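Local coordinates for insecticidal crystal protein Cry35Ab1 (Bacillus thuringiensis, PDB 4JP0) that acts as one component of a binary insecticidal toxin active on western corn rootworm, needed together with its partner protein for maximal toxicity, at residues Q174-V186 / G267-K280. Numbering follows the deposited sequence.
Sequences QLMGWTLVPCIMV and GTDEIKTQLNEELK
The side-chain amide of Q274 donates from NE2 to L180 O, 2.9 Å away, showing how a helix can bond to the outermost strand of a sheet. The Q274 side chain is extended, with CG anti to the backbone N (chi1 172°); the carbonyl oxygen lies nearly in the amide plane, although the donor is tilted from the carbonyl plane. NE2 also donates to T179 OG1, straight in the model but less certain, since OG1 sits too close to E278 OE1. Water extends the polar seam: one molecule accepts from W178 N and donates to E278 O, 2.7 Å away, and another accepts from L180 N, its link to the doubtful OE1 being less sure.

Apolar contacts fill in beside this seam. T179 turns its methyl CG2 to L279 CD2 (3.8 Å) and to L275 CD2. Farther along, M185 lays its thioether against I271, with CE 3.6 Å from CG2, and V181 CG1 meets I271 CD1. G177 brings its CA to 3.4 Å from E278 O, so backbone meets backbone directly.

Helix 272-279 runs roughly antiparallel to strand 174-182 (148°). Q274 and bridging water satisfy edge-strand backbone groups, while methyl and thioether contacts supply the apolar part of the interface.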
loop_
_atom_site.group_PDB
_atom_site.type_symbol
_atom_site.label_atom_id
_atom_site.label_comp_id
_atom_site.label_asym_id
_atom_site.label_seq_id
_atom_site.Cartn_x
_atom_site.Cartn_y
_atom_site.Cartn_z
ATOM N N GLN A 174 -11.832 -11.158 3.533
ATOM C CA GLN A 174 -10.842 -11.518 4.565
ATOM C C GLN A 174 -9.681 -10.537 4.491
ATOM O O GLN A 174 -9.193 -10.241 3.405
ATOM C CB GLN A 174 -10.291 -12.912 4.300
ATOM C CG GLN A 174 -11.316 -14.002 4.430
ATOM C CD GLN A 174 -10.764 -15.361 4.005
ATOM O OE1 GLN A 174 -11.167 -15.904 2.978
ATOM N NE2 GLN A 174 -9.850 -15.909 4.797
ATOM N N LEU A 175 -9.269 -9.996 5.636
ATOM C CA LEU A 175 -8.161 -9.041 5.642
ATOM C C LEU A 175 -6.867 -9.807 5.499
ATOM O O LEU A 175 -6.483 -10.512 6.418
ATOM C CB LEU A 175 -8.136 -8.304 6.971
ATOM C CG LEU A 175 -7.012 -7.266 7.100
ATOM C CD1 LEU A 175 -7.198 -6.113 6.116
ATOM C CD2 LEU A 175 -6.981 -6.782 8.549
ATOM N N MET A 176 -6.166 -9.600 4.376
ATOM C CA MET A 176 -4.969 -10.347 4.054
ATOM C C MET A 176 -3.722 -9.528 4.249
ATOM O O MET A 176 -2.626 -10.081 4.203
ATOM C CB MET A 176 -5.016 -10.844 2.599
ATOM C CG MET A 176 -6.258 -11.646 2.271
ATOM S SD MET A 176 -6.311 -13.214 3.198
ATOM C CE MET A 176 -5.073 -14.132 2.186
ATOM N N GLY A 177 -3.872 -8.210 4.425
ATOM C CA GLY A 177 -2.706 -7.332 4.613
ATOM C C GLY A 177 -3.144 -5.981 5.164
ATOM O O GLY A 177 -4.257 -5.540 4.878
ATOM N N TRP A 178 -2.272 -5.327 5.935
ATOM C CA TRP A 178 -2.607 -4.076 6.598
ATOM C C TRP A 178 -1.282 -3.373 6.840
ATOM O O TRP A 178 -0.303 -4.000 7.262
ATOM C CB TRP A 178 -3.291 -4.425 7.926
ATOM C CG TRP A 178 -3.828 -3.374 8.833
ATOM C CD1 TRP A 178 -5.143 -3.084 9.047
ATOM C CD2 TRP A 178 -3.086 -2.574 9.781
ATOM N NE1 TRP A 178 -5.270 -2.121 10.025
ATOM C CE2 TRP A 178 -4.027 -1.783 10.488
ATOM C CE3 TRP A 178 -1.723 -2.417 10.067
ATOM C CZ2 TRP A 178 -3.658 -0.884 11.486
ATOM C CZ3 TRP A 178 -1.344 -1.521 11.064
ATOM C CH2 TRP A 178 -2.300 -0.758 11.752
ATOM N N THR A 179 -1.221 -2.086 6.555
ATOM C CA THR A 179 0.058 -1.394 6.734
ATOM C C THR A 179 -0.200 0.096 6.905
ATOM O O THR A 179 -1.235 0.583 6.510
ATOM C CB THR A 179 0.999 -1.712 5.561
ATOM O OG1 THR A 179 2.335 -1.251 5.831
ATOM C CG2 THR A 179 0.562 -0.986 4.284
ATOM N N LEU A 180 0.728 0.788 7.553
ATOM C CA LEU A 180 0.549 2.211 7.851
ATOM C C LEU A 180 1.303 3.057 6.830
ATOM O O LEU A 180 2.500 2.811 6.556
ATOM C CB LEU A 180 1.100 2.513 9.229
ATOM C CG LEU A 180 0.290 1.881 10.358
ATOM C CD1 LEU A 180 0.871 2.261 11.716
ATOM C CD2 LEU A 180 -1.133 2.341 10.260
ATOM N N VAL A 181 0.619 4.046 6.270
ATOM C CA VAL A 181 1.240 4.869 5.238
ATOM C C VAL A 181 1.384 6.303 5.695
ATOM O O VAL A 181 0.418 6.934 6.069
ATOM C CB VAL A 181 0.409 4.821 3.920
ATOM C CG1 VAL A 181 1.002 5.754 2.815
ATOM C CG2 VAL A 181 0.316 3.374 3.445
ATOM N N PRO A 182 2.601 6.815 5.663
ATOM C CA PRO A 182 2.846 8.217 6.005
ATOM C C PRO A 182 1.889 9.169 5.252
ATOM O O PRO A 182 1.726 9.063 4.027
ATOM C CB PRO A 182 4.260 8.426 5.500
ATOM C CG PRO A 182 4.943 7.075 5.769
ATOM C CD PRO A 182 3.826 6.089 5.323
ATOM N N CYS A 183 1.309 10.125 5.965
ATOM C CA CYS A 183 0.343 11.024 5.355
ATOM C C CYS A 183 0.954 11.835 4.218
ATOM O O CYS A 183 0.245 12.177 3.295
ATOM C CB CYS A 183 -0.335 11.942 6.406
ATOM S SG CYS A 183 0.827 13.021 7.276
ATOM N N ILE A 184 2.260 12.104 4.279
ATOM C CA ILE A 184 2.916 12.839 3.214
ATOM C C ILE A 184 2.832 12.124 1.876
ATOM O O ILE A 184 2.953 12.766 0.835
ATOM C CB ILE A 184 4.398 13.183 3.570
ATOM C CG1 ILE A 184 5.165 11.910 3.945
ATOM C CG2 ILE A 184 4.436 14.200 4.739
ATOM C CD1 ILE A 184 6.709 12.108 3.988
ATOM N N MET A 185 2.640 10.807 1.907
ATOM C CA MET A 185 2.558 10.006 0.686
ATOM C C MET A 185 1.107 9.831 0.233
ATOM O O MET A 185 0.832 9.099 -0.734
ATOM C CB MET A 185 3.159 8.622 0.936
ATOM C CG MET A 185 4.623 8.670 1.287
ATOM S SD MET A 185 5.219 7.085 1.848
ATOM C CE MET A 185 6.788 7.585 2.570
ATOM N N VAL A 186 0.187 10.474 0.932
ATOM C CA VAL A 186 -1.228 10.360 0.615
ATOM C C VAL A 186 -1.821 11.669 0.155
ATOM O O VAL A 186 -1.706 12.661 0.850
ATOM C CB VAL A 186 -2.021 9.886 1.842
ATOM C CG1 VAL A 186 -3.536 9.982 1.570
ATOM C CG2 VAL A 186 -1.593 8.469 2.209
ATOM N N GLY A 267 3.383 10.357 -3.798
ATOM C CA GLY A 267 3.381 8.914 -4.059
ATOM C C GLY A 267 4.065 8.024 -3.011
ATOM O O GLY A 267 4.522 8.499 -1.982
ATOM N N THR A 268 4.113 6.720 -3.283
ATOM C CA THR A 268 4.618 5.751 -2.318
ATOM C C THR A 268 5.809 4.956 -2.835
ATOM O O THR A 268 6.113 3.870 -2.311
ATOM C CB THR A 268 3.482 4.771 -1.956
ATOM O OG1 THR A 268 2.784 4.415 -3.162
ATOM C CG2 THR A 268 2.417 5.458 -1.099
ATOM N N ASP A 269 6.506 5.471 -3.847
ATOM C CA ASP A 269 7.613 4.736 -4.419
ATOM C C ASP A 269 8.638 4.325 -3.386
ATOM O O ASP A 269 9.239 3.320 -3.507
ATOM C CB ASP A 269 8.323 5.468 -5.548
ATOM C CG ASP A 269 9.185 4.540 -6.351
ATOM O OD1 ASP A 269 8.615 3.653 -6.971
ATOM O OD2 ASP A 269 10.402 4.631 -6.312
ATOM N N GLU A 270 8.817 5.149 -2.379
ATOM C CA GLU A 270 9.844 4.885 -1.401
ATOM C C GLU A 270 9.442 3.895 -0.323
ATOM O O GLU A 270 10.248 3.621 0.573
ATOM C CB GLU A 270 10.391 6.185 -0.782
ATOM C CG GLU A 270 11.286 6.963 -1.730
ATOM C CD GLU A 270 11.446 8.426 -1.341
ATOM O OE1 GLU A 270 10.682 8.929 -0.497
ATOM O OE2 GLU A 270 12.307 9.097 -1.906
ATOM N N ILE A 271 8.209 3.386 -0.380
ATOM C CA ILE A 271 7.815 2.350 0.559
ATOM C C ILE A 271 7.362 1.096 -0.188
ATOM O O ILE A 271 6.662 0.233 0.365
ATOM C CB ILE A 271 6.722 2.835 1.580
ATOM C CG1 ILE A 271 5.452 3.288 0.851
ATOM C CG2 ILE A 271 7.290 3.989 2.473
ATOM C CD1 ILE A 271 4.202 3.298 1.740
ATOM N N LYS A 272 7.730 0.998 -1.446
ATOM C CA LYS A 272 7.310 -0.173 -2.227
ATOM C C LYS A 272 7.668 -1.538 -1.637
ATOM O O LYS A 272 6.910 -2.507 -1.808
ATOM C CB LYS A 272 7.800 -0.106 -3.691
ATOM C CG LYS A 272 9.289 -0.198 -3.840
ATOM C CD LYS A 272 9.712 0.092 -5.293
ATOM C CE LYS A 272 10.997 0.927 -5.338
ATOM N NZ LYS A 272 11.711 0.608 -6.614
ATOM N N THR A 273 8.793 -1.634 -0.952
ATOM C CA THR A 273 9.174 -2.901 -0.323
ATOM C C THR A 273 8.213 -3.206 0.817
ATOM O O THR A 273 7.796 -4.349 1.011
ATOM C CB THR A 273 10.606 -2.812 0.219
ATOM O OG1 THR A 273 11.518 -2.776 -0.883
ATOM C CG2 THR A 273 10.997 -4.071 0.978
ATOM N N GLN A 274 7.866 -2.177 1.570
ATOM C CA GLN A 274 6.924 -2.303 2.679
ATOM C C GLN A 274 5.563 -2.743 2.158
ATOM O O GLN A 274 4.901 -3.609 2.730
ATOM C CB GLN A 274 6.771 -0.953 3.362
ATOM C CG GLN A 274 5.640 -0.921 4.423
ATOM C CD GLN A 274 5.432 0.468 4.974
ATOM O OE1 GLN A 274 6.346 1.298 4.923
ATOM N NE2 GLN A 274 4.254 0.718 5.544
ATOM N N LEU A 275 5.132 -2.113 1.074
ATOM C CA LEU A 275 3.865 -2.503 0.482
ATOM C C LEU A 275 3.891 -3.952 0.005
ATOM O O LEU A 275 2.948 -4.694 0.199
ATOM C CB LEU A 275 3.489 -1.562 -0.657
ATOM C CG LEU A 275 3.251 -0.103 -0.272
ATOM C CD1 LEU A 275 2.805 0.676 -1.519
ATOM C CD2 LEU A 275 2.206 0.017 0.843
ATOM N N ASN A 276 4.957 -4.338 -0.671
ATOM C CA ASN A 276 5.040 -5.686 -1.210
ATOM C C ASN A 276 4.944 -6.684 -0.053
ATOM O O ASN A 276 4.166 -7.644 -0.080
ATOM C CB ASN A 276 6.384 -5.829 -1.947
ATOM C CG ASN A 276 6.747 -7.263 -2.273
ATOM O OD1 ASN A 276 7.761 -7.781 -1.802
ATOM N ND2 ASN A 276 5.975 -7.886 -3.136
ATOM N N GLU A 277 5.724 -6.436 0.983
ATOM C CA GLU A 277 5.786 -7.359 2.084
ATOM C C GLU A 277 4.540 -7.376 2.993
ATOM O O GLU A 277 4.049 -8.448 3.331
ATOM C CB GLU A 277 7.073 -7.104 2.891
ATOM C CG GLU A 277 8.329 -7.362 2.075
ATOM C CD GLU A 277 9.581 -7.416 2.933
ATOM O OE1 GLU A 277 9.451 -7.371 4.196
ATOM O OE2 GLU A 277 10.677 -7.529 2.330
ATOM N N GLU A 278 4.038 -6.204 3.375
ATOM C CA GLU A 278 2.948 -6.103 4.338
ATOM C C GLU A 278 1.570 -6.259 3.701
ATOM O O GLU A 278 0.611 -6.697 4.352
ATOM C CB GLU A 278 3.080 -4.808 5.180
ATOM C CG GLU A 278 4.369 -4.802 6.021
ATOM C CD GLU A 278 4.562 -3.537 6.858
ATOM O OE1 GLU A 278 3.604 -2.755 7.001
ATOM O OE2 GLU A 278 5.695 -3.311 7.389
ATOM N N LEU A 279 1.449 -5.945 2.423
ATOM C CA LEU A 279 0.174 -6.188 1.756
ATOM C C LEU A 279 0.178 -7.445 0.909
ATOM O O LEU A 279 -0.880 -7.881 0.450
ATOM C CB LEU A 279 -0.225 -4.989 0.925
ATOM C CG LEU A 279 -0.417 -3.706 1.732
ATOM C CD1 LEU A 279 -0.862 -2.592 0.823
ATOM C CD2 LEU A 279 -1.446 -3.936 2.858
ATOM N N LYS A 280 1.360 -8.033 0.739
ATOM C CA LYS A 280 1.524 -9.242 -0.083
ATOM C C LYS A 280 1.017 -9.043 -1.483
ATOM O O LYS A 280 0.221 -9.853 -2.007
ATOM C CB LYS A 280 0.861 -10.479 0.555
ATOM C CG LYS A 280 1.108 -10.581 2.046
ATOM C CD LYS A 280 0.144 -11.562 2.693
ATOM C CE LYS A 280 0.733 -12.165 3.970
ATOM N NZ LYS A 280 0.521 -13.667 3.998
HETATM O O HOH W 1 -2.208 -12.489 4.517
HETATM O O HOH W 2 0.000 -7.334 6.884
HETATM O O HOH W 3 2.829 -0.568 8.828
HETATM O O HOH W 4 0.669 10.884 -2.852
#